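Local coordinates for protein SsfS6 (Streptomyces sp. SF2575, PDB 4G2T) that belongs to the erythromycin CIII-like proteins of the GT-B clan and holds thymidine-5'-diphosphate in a pocket, at residues A[148-153]-A[185-190]. Residues are numbered along the deposited sequence; the frame is centred on the assembly and turned at random.
Sequences EQSIRL and SIDVCP
I186 lays its branched side chain obliquely along the aliphatic stem of Q149, CD1 lying 4.0 Å from Q149 CB; L34 of helix 32-40 packs on both. A beta-branched residue suits this buried sheet face, while Q149, with CG anti to its own N (chi1 177°), runs extended so that NE2 can bond P30 O. The parallel strands are joined by I186 N to E148 O (2.6 Å, nearly straight); S150, just past its strand, adds N to I186 O (2.8 Å), the donor tilted 34° from the carbonyl plane. A water bridges I186 O and, weakly, E148 OE2. The chains then bow apart around R152 and V188 and close again at L153 and C189: V188 sets CG2 3.6 Å from R152 O, and a second water links that oxygen to V188 N. The short side chain of D187 lets OD2 accept a hydrogen bond from C189 N (3.1 Å), forming an Asx turn. L153 CD2 meets P190 CD at 4.0 Å, and L153 also reaches helix 309-317. R152 spends its guanidinium group in salt bridges with E129 and E330. Neighbouring parallel strands running into loops that face the other domain, near bound thymidine-5'-diphosphate, are characteristic of the Rossmann-like N-terminal domain of a GT-B fold.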
loop_
_atom_site.group_PDB
_atom_site.type_symbol
_atom_site.label_atom_id
_atom_site.label_comp_id
_atom_site.label_asym_id
_atom_site.label_seq_id
_atom_site.Cartn_x
_atom_site.Cartn_y
_atom_site.Cartn_z
ATOM N N GLU A 148 -8.563 12.106 14.333
ATOM C CA GLU A 148 -9.555 12.475 13.332
ATOM C C GLU A 148 -8.890 13.079 12.104
ATOM O O GLU A 148 -8.223 14.111 12.196
ATOM C CB GLU A 148 -10.563 13.474 13.901
ATOM C CG GLU A 148 -11.592 13.934 12.880
ATOM C CD GLU A 148 -12.263 15.238 13.264
ATOM O OE1 GLU A 148 -12.375 15.520 14.476
ATOM O OE2 GLU A 148 -12.672 15.984 12.350
ATOM N N GLN A 149 -9.075 12.438 10.957
ATOM C CA GLN A 149 -8.580 12.981 9.700
ATOM C C GLN A 149 -9.735 13.409 8.806
ATOM O O GLN A 149 -10.690 12.658 8.609
ATOM C CB GLN A 149 -7.713 11.959 8.961
ATOM C CG GLN A 149 -7.223 12.455 7.609
ATOM C CD GLN A 149 -6.637 11.353 6.749
ATOM O OE1 GLN A 149 -6.123 10.357 7.258
ATOM N NE2 GLN A 149 -6.716 11.526 5.435
ATOM N N SER A 150 -9.648 14.621 8.269
ATOM C CA SER A 150 -10.635 15.093 7.309
ATOM C C SER A 150 -10.306 14.554 5.926
ATOM O O SER A 150 -9.139 14.452 5.548
ATOM C CB SER A 150 -10.680 16.620 7.280
ATOM O OG SER A 150 -11.525 17.082 6.240
ATOM N N ILE A 151 -11.343 14.201 5.174
ATOM C CA ILE A 151 -11.165 13.686 3.823
ATOM C C ILE A 151 -11.939 14.552 2.835
ATOM O O ILE A 151 -12.230 14.134 1.714
ATOM C CB ILE A 151 -11.627 12.220 3.717
ATOM C CG1 ILE A 151 -13.129 12.108 3.989
ATOM C CG2 ILE A 151 -10.852 11.350 4.695
ATOM C CD1 ILE A 151 -13.660 10.692 3.911
ATOM N N ARG A 152 -12.265 15.767 3.266
ATOM C CA ARG A 152 -13.092 16.676 2.481
ATOM C C ARG A 152 -12.505 18.084 2.471
ATOM O O ARG A 152 -11.794 18.473 3.399
ATOM C CB ARG A 152 -14.510 16.712 3.056
ATOM C CG ARG A 152 -15.157 15.341 3.186
ATOM C CD ARG A 152 -16.356 15.357 4.119
ATOM N NE ARG A 152 -17.003 14.049 4.173
ATOM C CZ ARG A 152 -16.640 13.068 4.993
ATOM N NH1 ARG A 152 -15.635 13.246 5.838
ATOM N NH2 ARG A 152 -17.285 11.911 4.971
ATOM N N LEU A 153 -12.804 18.843 1.420
ATOM C CA LEU A 153 -12.413 20.249 1.356
ATOM C C LEU A 153 -13.080 21.021 2.484
ATOM O O LEU A 153 -12.484 21.918 3.080
ATOM C CB LEU A 153 -12.808 20.862 0.011
ATOM C CG LEU A 153 -11.827 20.726 -1.151
ATOM C CD1 LEU A 153 -12.429 21.308 -2.421
ATOM C CD2 LEU A 153 -10.516 21.418 -0.816
ATOM N N SER A 185 -6.701 16.528 15.266
ATOM C CA SER A 185 -7.700 16.794 14.238
ATOM C C SER A 185 -7.011 17.270 12.968
ATOM O O SER A 185 -6.425 18.351 12.935
ATOM C CB SER A 185 -8.710 17.837 14.718
ATOM O OG SER A 185 -9.538 17.310 15.739
ATOM N N ILE A 186 -7.085 16.455 11.923
ATOM C CA ILE A 186 -6.367 16.734 10.687
ATOM C C ILE A 186 -7.269 17.360 9.631
ATOM O O ILE A 186 -8.375 16.884 9.386
ATOM C CB ILE A 186 -5.736 15.450 10.123
ATOM C CG1 ILE A 186 -4.818 14.815 11.171
ATOM C CG2 ILE A 186 -4.977 15.751 8.843
ATOM C CD1 ILE A 186 -4.491 13.365 10.904
ATOM N N ASP A 187 -6.787 18.435 9.014
ATOM C CA ASP A 187 -7.522 19.115 7.957
ATOM C C ASP A 187 -6.676 19.145 6.689
ATOM O O ASP A 187 -5.453 19.257 6.757
ATOM C CB ASP A 187 -7.880 20.537 8.393
ATOM C CG ASP A 187 -9.008 21.131 7.578
ATOM O OD1 ASP A 187 -10.182 20.944 7.964
ATOM O OD2 ASP A 187 -8.724 21.786 6.552
ATOM N N VAL A 188 -7.325 19.045 5.533
ATOM C CA VAL A 188 -6.603 18.953 4.266
ATOM C C VAL A 188 -6.941 20.081 3.295
ATOM O O VAL A 188 -6.526 20.055 2.136
ATOM C CB VAL A 188 -6.860 17.602 3.570
ATOM C CG1 VAL A 188 -6.273 16.462 4.390
ATOM C CG2 VAL A 188 -8.350 17.395 3.344
ATOM N N CYS A 189 -7.691 21.071 3.766
ATOM C CA CYS A 189 -8.056 22.204 2.924
ATOM C C CYS A 189 -6.926 23.227 2.864
ATOM O O CYS A 189 -6.396 23.631 3.900
ATOM C CB CYS A 189 -9.338 22.867 3.434
ATOM S SG CYS A 189 -9.942 24.216 2.392
ATOM N N PRO A 190 -6.549 23.643 1.645
ATOM C CA PRO A 190 -5.523 24.674 1.451
ATOM C C PRO A 190 -5.939 25.988 2.104
ATOM O O PRO A 190 -7.066 26.431 1.891
ATOM C CB PRO A 190 -5.474 24.837 -0.072
ATOM C CG PRO A 190 -6.014 23.558 -0.614
ATOM C CD PRO A 190 -7.058 23.121 0.365
HETATM O O HOH W 1 -10.081 17.541 11.551
HETATM O O HOH W 2 -12.860 19.408 6.744
HETATM O O HOH W 3 -10.584 19.535 5.409
#